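Local coordinates for DUF3822 family protein (Bacteroides thetaiotaomicron VPI-5482, PDB 3HRG) that is of unknown function but has an actin-like ATPase fold, which hints at, without proving, nucleotide binding, at residues 160-165 and 213-218; 170-175 and 198-203. One frame throughout, in Å; residues are numbered along the deposited sequence. Where two conformers were deposited one is given.

Contact 1: residues 160-165 and 213-218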
loop_
_atom_site.group_PDB
_atom_site.type_symbol
_atom_site.label_atom_id
_atom_site.label_comp_id
_atom_site.label_asym_id
_atom_site.label_seq_id
_atom_site.Cartn_x
_atom_site.Cartn_y
_atom_site.Cartn_z
ATOM N N SER A 160 -6.471 18.243 14.171
ATOM C CA SER A 160 -5.081 18.354 13.787
ATOM C C SER A 160 -4.869 17.765 12.397
ATOM O O SER A 160 -5.678 16.926 11.951
ATOM C CB SER A 160 -4.263 17.549 14.787
ATOM O OG SER A 160 -4.685 16.165 14.772
ATOM N N LYS A 161 -3.821 18.218 11.696
ATOM C CA LYS A 161 -3.437 17.619 10.410
ATOM C C LYS A 161 -2.689 16.360 10.780
ATOM O O LYS A 161 -2.101 16.251 11.871
ATOM C CB LYS A 161 -2.552 18.507 9.552
ATOM C CG LYS A 161 -3.189 19.818 9.151
ATOM C CD LYS A 161 -2.278 20.609 8.243
ATOM C CE LYS A 161 -2.851 21.970 7.905
ATOM N NZ LYS A 161 -1.932 22.664 6.950
ATOM N N LYS A 162 -2.675 15.395 9.876
ATOM C CA LYS A 162 -2.061 14.119 10.197
ATOM C C LYS A 162 -1.183 13.595 9.081
ATOM O O LYS A 162 -1.508 13.728 7.900
ATOM C CB LYS A 162 -3.159 13.118 10.573
ATOM C CG LYS A 162 -3.879 13.515 11.903
ATOM C CD LYS A 162 -5.062 12.716 12.159
ATOM C CE LYS A 162 -5.871 13.231 13.325
ATOM N NZ LYS A 162 -6.633 14.474 13.015
HETATM N N MSE A 163 -0.047 13.042 9.486
HETATM C CA MSE A 163 0.876 12.401 8.573
HETATM C C MSE A 163 0.887 10.921 8.935
HETATM O O MSE A 163 1.190 10.573 10.094
HETATM C CB MSE A 163 2.310 12.957 8.735
HETATM C CG MSE A 163 3.295 12.241 7.840
HETATM SE SE MSE A 163 5.100 12.989 7.887
HETATM C CE MSE A 163 4.744 14.702 7.146
ATOM N N TYR A 164 0.559 10.062 7.979
ATOM C CA TYR A 164 0.578 8.594 8.159
ATOM C C TYR A 164 1.740 8.087 7.327
ATOM O O TYR A 164 1.802 8.374 6.148
ATOM C CB TYR A 164 -0.721 7.920 7.718
ATOM C CG TYR A 164 -1.892 8.332 8.555
ATOM C CD1 TYR A 164 -2.210 7.643 9.719
ATOM C CD2 TYR A 164 -2.673 9.421 8.203
ATOM C CE1 TYR A 164 -3.277 8.024 10.517
ATOM C CE2 TYR A 164 -3.770 9.813 9.008
ATOM C CZ TYR A 164 -4.043 9.126 10.159
ATOM O OH TYR A 164 -5.112 9.487 10.943
ATOM N N ALA A 165 2.677 7.381 7.960
ATOM C CA ALA A 165 3.853 6.841 7.306
ATOM C C ALA A 165 3.855 5.326 7.428
ATOM O O ALA A 165 3.797 4.793 8.556
ATOM C CB ALA A 165 5.121 7.435 7.946
ATOM N N ARG A 213 0.859 20.863 17.346
ATOM C CA ARG A 213 -0.521 20.411 17.094
ATOM C C ARG A 213 -0.657 19.168 16.214
ATOM O O ARG A 213 -1.401 18.239 16.542
ATOM C CB ARG A 213 -1.296 21.542 16.388
ATOM C CG ARG A 213 -2.783 21.275 15.974
ATOM C CD ARG A 213 -3.247 22.376 14.994
ATOM N NE ARG A 213 -2.641 22.199 13.648
ATOM C CZ ARG A 213 -2.439 23.167 12.742
ATOM N NH1 ARG A 213 -2.730 24.438 13.015
ATOM N NH2 ARG A 213 -1.885 22.884 11.559
ATOM N N ASP A 214 0.063 19.151 15.092
ATOM C CA ASP A 214 -0.093 18.059 14.097
ATOM C C ASP A 214 0.524 16.725 14.511
ATOM O O ASP A 214 1.405 16.684 15.340
ATOM C CB ASP A 214 0.283 18.589 12.715
ATOM C CG ASP A 214 -0.545 19.807 12.335
ATOM O OD1 ASP A 214 -1.713 19.900 12.724
ATOM O OD2 ASP A 214 -0.050 20.688 11.626
ATOM N N GLU A 215 0.068 15.645 13.877
ATOM C CA GLU A 215 0.467 14.313 14.314
ATOM C C GLU A 215 1.101 13.440 13.273
ATOM O O GLU A 215 0.723 13.479 12.111
ATOM C CB GLU A 215 -0.771 13.563 14.881
ATOM C CG GLU A 215 -1.420 14.261 16.081
ATOM C CD GLU A 215 -2.649 13.544 16.664
ATOM O OE1 GLU A 215 -3.086 12.472 16.166
ATOM O OE2 GLU A 215 -3.186 14.081 17.645
ATOM N N LEU A 216 2.067 12.634 13.736
ATOM C CA LEU A 216 2.740 11.639 12.918
ATOM C C LEU A 216 2.330 10.272 13.463
ATOM O O LEU A 216 2.502 10.000 14.678
ATOM C CB LEU A 216 4.267 11.780 12.955
ATOM C CG LEU A 216 5.050 10.636 12.327
ATOM C CD1 LEU A 216 4.622 10.439 10.842
ATOM C CD2 LEU A 216 6.575 10.859 12.478
ATOM N N HIS A 217 1.804 9.432 12.581
ATOM C CA HIS A 217 1.381 8.063 12.879
ATOM C C HIS A 217 2.216 7.094 12.022
ATOM O O HIS A 217 2.256 7.195 10.798
ATOM C CB HIS A 217 -0.114 7.904 12.632
ATOM C CG HIS A 217 -0.969 8.755 13.524
ATOM N ND1 HIS A 217 -1.670 8.237 14.585
ATOM C CD2 HIS A 217 -1.230 10.088 13.514
ATOM C CE1 HIS A 217 -2.327 9.213 15.202
ATOM N NE2 HIS A 217 -2.076 10.347 14.574
ATOM N N LEU A 218 2.905 6.176 12.678
ATOM C CA LEU A 218 3.804 5.240 12.010
ATOM C C LEU A 218 3.301 3.807 12.043
ATOM O O LEU A 218 2.715 3.362 13.043
ATOM C CB LEU A 218 5.168 5.277 12.714
ATOM C CG LEU A 218 5.940 6.585 12.691
ATOM C CD1 LEU A 218 7.085 6.553 13.690
ATOM C CD2 LEU A 218 6.436 6.858 11.291
#
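Met163 and Leu216 face each other across two neighbouring parallel strands, 162-165 and 215-218, and mark the closely packed side of this pairing. CD1 of Leu216 lies against the flank of the selenomethionine, 3.7 Å from CG of Met163, the two chains crossing obliquely. Leu216 swings its CG to the far side from the backbone nitrogen (chi1 170°), and CD1 thereby comes nearer Met163. Two residues on, CD2 of Leu218 rests 3.6 Å from CB of Ala165. Helix 193-206 packs on Met163 and Ala165, and Val239 on Leu216 and Leu218.

Backbone hydrogen bonds run from Glu215 N to Lys161 O, Met163 N to Glu215 O, His217 N to Met163 O and Ala165 N to His217 O. They join adjacent strands of a mixed five-stranded sheet of order 3-2-1-4-5, consistent with the actin-like (RNase H-like) fold. On the other face Tyr164 and His217 run alongside each other, their near-parallel rings barely overlapping, with CB of His217 3.6 Å from CD1 of Tyr164. In one of two Glu215 conformers, NE2 of His217 donates to OE1 of Glu215 at 2.8 Å, which would help hold the imidazole's rotation. Lys162, bent at chi4 (74°), sends NZ to Ser160 O and OG and to the carbonyls of Ser155, Leu157 and Gly158.

The looser end is at Ser160, Lys161 and Arg213, with Arg213 exposed, though Asp214 itself is buried. Asp214 OD1 accepts the backbone N of Lys161 at 2.9 Å; in one of its two conformers, Arg213 also grips the carboxylate side-on. Apolar packing along the strands thus gives way to a charged cluster, where backbone N-H groups of Lys161 and Asn210, with that guanidinium, probably stabilise the Asp214 carboxylate as an anion.

Contact 2: residues 170-175 and 198-203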
loop_
_atom_site.group_PDB
_atom_site.type_symbol
_atom_site.label_atom_id
_atom_site.label_comp_id
_atom_site.label_asym_id
_atom_site.label_seq_id
_atom_site.Cartn_x
_atom_site.Cartn_y
_atom_site.Cartn_z
ATOM N N ASP A 170 12.728 -1.011 2.119
ATOM C CA ASP A 170 13.541 -0.096 1.288
ATOM C C ASP A 170 12.858 1.244 0.930
ATOM O O ASP A 170 13.374 2.010 0.115
ATOM C CB ASP A 170 14.011 -0.859 0.035
ATOM C CG ASP A 170 14.895 -2.062 0.372
ATOM O OD1 ASP A 170 15.567 -2.067 1.435
ATOM O OD2 ASP A 170 14.942 -3.011 -0.439
ATOM N N ALA A 171 11.743 1.562 1.588
ATOM C CA ALA A 171 11.043 2.791 1.323
ATOM C C ALA A 171 10.062 3.157 2.413
ATOM O O ALA A 171 9.638 2.303 3.186
ATOM C CB ALA A 171 10.287 2.694 -0.021
ATOM N N ILE A 172 9.706 4.429 2.440
ATOM C CA ILE A 172 8.699 4.949 3.362
ATOM C C ILE A 172 7.612 5.617 2.477
ATOM O O ILE A 172 7.944 6.373 1.551
ATOM C CB ILE A 172 9.331 5.876 4.408
ATOM C CG1 ILE A 172 8.357 6.137 5.565
ATOM C CG2 ILE A 172 9.899 7.177 3.735
ATOM C CD1 ILE A 172 9.030 6.707 6.813
ATOM N N ASP A 173 6.356 5.223 2.682
ATOM C CA ASP A 173 5.196 5.750 1.955
ATOM C C ASP A 173 4.547 6.746 2.903
ATOM O O ASP A 173 4.241 6.387 4.060
ATOM C CB ASP A 173 4.216 4.616 1.566
ATOM C CG ASP A 173 4.868 3.506 0.724
ATOM O OD1 ASP A 173 5.845 3.782 0.008
ATOM O OD2 ASP A 173 4.416 2.320 0.796
ATOM N N ILE A 174 4.396 7.992 2.458
ATOM C CA ILE A 174 3.873 9.075 3.291
ATOM C C ILE A 174 2.557 9.599 2.727
ATOM O O ILE A 174 2.481 9.943 1.540
ATOM C CB ILE A 174 4.886 10.203 3.439
ATOM C CG1 ILE A 174 6.205 9.676 4.011
ATOM C CG2 ILE A 174 4.323 11.358 4.303
ATOM C CD1 ILE A 174 7.300 10.722 4.143
ATOM N N TYR A 175 1.555 9.679 3.602
ATOM C CA TYR A 175 0.187 10.096 3.267
ATOM C C TYR A 175 -0.238 11.159 4.276
ATOM O O TYR A 175 -0.356 10.879 5.483
ATOM C CB TYR A 175 -0.772 8.918 3.313
ATOM C CG TYR A 175 -0.288 7.731 2.510
ATOM C CD1 TYR A 175 -0.466 7.673 1.129
ATOM C CD2 TYR A 175 0.389 6.688 3.130
ATOM C CE1 TYR A 175 -0.005 6.567 0.370
ATOM C CE2 TYR A 175 0.828 5.555 2.394
ATOM C CZ TYR A 175 0.647 5.526 1.018
ATOM O OH TYR A 175 1.112 4.456 0.289
ATOM N N TYR A 198 14.891 11.843 7.617
ATOM C CA TYR A 198 15.124 12.901 6.652
ATOM C C TYR A 198 13.895 13.197 5.820
ATOM O O TYR A 198 13.471 14.367 5.702
ATOM C CB TYR A 198 16.299 12.518 5.784
ATOM C CG TYR A 198 16.658 13.523 4.716
ATOM C CD1 TYR A 198 17.468 14.604 4.995
ATOM C CD2 TYR A 198 16.217 13.350 3.413
ATOM C CE1 TYR A 198 17.843 15.496 4.001
ATOM C CE2 TYR A 198 16.584 14.232 2.399
ATOM C CZ TYR A 198 17.388 15.312 2.704
ATOM O OH TYR A 198 17.773 16.164 1.690
ATOM N N TYR A 199 13.278 12.153 5.272
ATOM C CA TYR A 199 12.091 12.376 4.428
ATOM C C TYR A 199 10.847 12.759 5.212
ATOM O O TYR A 199 10.066 13.571 4.746
ATOM C CB TYR A 199 11.849 11.193 3.468
ATOM C CG TYR A 199 12.918 11.091 2.405
ATOM C CD1 TYR A 199 13.006 12.043 1.374
ATOM C CD2 TYR A 199 13.834 10.049 2.402
ATOM C CE1 TYR A 199 14.010 11.979 0.421
ATOM C CE2 TYR A 199 14.804 9.949 1.450
ATOM C CZ TYR A 199 14.905 10.923 0.459
ATOM O OH TYR A 199 15.879 10.803 -0.480
ATOM N N LEU A 200 10.677 12.221 6.407
ATOM C CA LEU A 200 9.529 12.538 7.253
ATOM C C LEU A 200 9.575 14.011 7.613
ATOM O O LEU A 200 8.585 14.710 7.471
ATOM C CB LEU A 200 9.523 11.690 8.510
ATOM C CG LEU A 200 9.129 10.227 8.323
ATOM C CD1 LEU A 200 9.518 9.405 9.533
ATOM C CD2 LEU A 200 7.642 10.098 8.038
ATOM N N LEU A 201 10.762 14.497 8.006
ATOM C CA LEU A 201 10.918 15.900 8.358
ATOM C C LEU A 201 10.848 16.833 7.159
ATOM O O LEU A 201 10.405 17.995 7.295
ATOM C CB LEU A 201 12.208 16.129 9.161
ATOM C CG LEU A 201 12.270 15.376 10.520
ATOM C CD1 LEU A 201 13.636 15.594 11.270
ATOM C CD2 LEU A 201 11.096 15.748 11.418
ATOM N N TYR A 202 11.330 16.366 6.011
ATOM C CA TYR A 202 11.258 17.152 4.786
ATOM C C TYR A 202 9.780 17.428 4.461
ATOM O O TYR A 202 9.396 18.560 4.202
ATOM C CB TYR A 202 11.898 16.429 3.593
ATOM C CG TYR A 202 11.806 17.253 2.352
ATOM C CD1 TYR A 202 12.766 18.186 2.068
ATOM C CD2 TYR A 202 10.729 17.127 1.481
ATOM C CE1 TYR A 202 12.671 18.982 0.973
ATOM C CE2 TYR A 202 10.623 17.943 0.364
ATOM C CZ TYR A 202 11.604 18.857 0.124
ATOM O OH TYR A 202 11.566 19.680 -0.976
ATOM N N VAL A 203 8.981 16.379 4.434
ATOM C CA VAL A 203 7.563 16.540 4.116
ATOM C C VAL A 203 6.842 17.378 5.187
ATOM O O VAL A 203 5.981 18.167 4.885
ATOM C CB VAL A 203 6.855 15.193 3.910
ATOM C CG1 VAL A 203 5.339 15.402 3.690
ATOM C CG2 VAL A 203 7.517 14.402 2.721
#
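Ile172 and Leu200 meet at about a right angle, the methyl tip of the isoleucine set against the branch point of the leucine. CD1 of Ile172 lies 3.8 Å from CG of Leu200 and touches both leucine methyls as well. Its reach comes from an extended chain: CG1 stands opposite the backbone nitrogen across the first torsion (chi1 -166°).

Two residues along the strand, Ile174 also points at the helix but meets two partners differently. Its CD1 approaches CD2 of Leu200 obliquely, at 4.0 Å, whereas toward Val203 the approach is tip to tip, with CG2 of Val203 also 4.0 Å from CD1 of Ile174. The same methyl lies 4.0 Å from the carbonyl O of Tyr199, so this one carbon touches Tyr199, Leu200 and Val203 in turn. Leu200 therefore bridges the two isoleucines, CD2 touching both terminal methyls. Cutting Leu200 back to alanine is likely to strip Ile172 CD1 of its main partner, leave Ile174 CD1 mainly with Val203 and Tyr199 O, and open a gap between strand and helix. Tyr199 adds a lighter touch through CB, 4.5 Å from CG2 of Ile172, while its ring turns away from the strand and stacks with Phe188.

No hydrogen bond joins the two segments; the contact is buried aliphatic packing, with the strand and helix axes 10.0 Å apart and inclined by 20°. The alternation of the strand sends Ile172 and Ile174 to the helix, while Tyr175 turns to the other side of the sheet and packs on helix 144-154. Strand 171-178 thus lies between two helical layers, flanked within the sheet by strands 162-167 and 181-189; Met163 and Ala165 of the former and Phe188 of the latter extend the apolar layer beneath helix 193-206.

How the contacts relate
From the N terminus, the chain first builds its other sheets and then enters strand 162-167, the first partner of contact 1. It turns back through strand 171-178, the first partner of contact 2, runs along strand 181-189 and enters helix 193-206, closing the smaller loop. Strand 215-220 then lines up beside strand 162-167 and closes the larger loop, so contact 2 falls wholly within contact 1 and the two do not cross. One pairs strands inside a mixed sheet; the other seats a helix on that sheet. They meet directly where Tyr164 N probably bonds to Tyr175 O, and where Ala165 packs on Leu200.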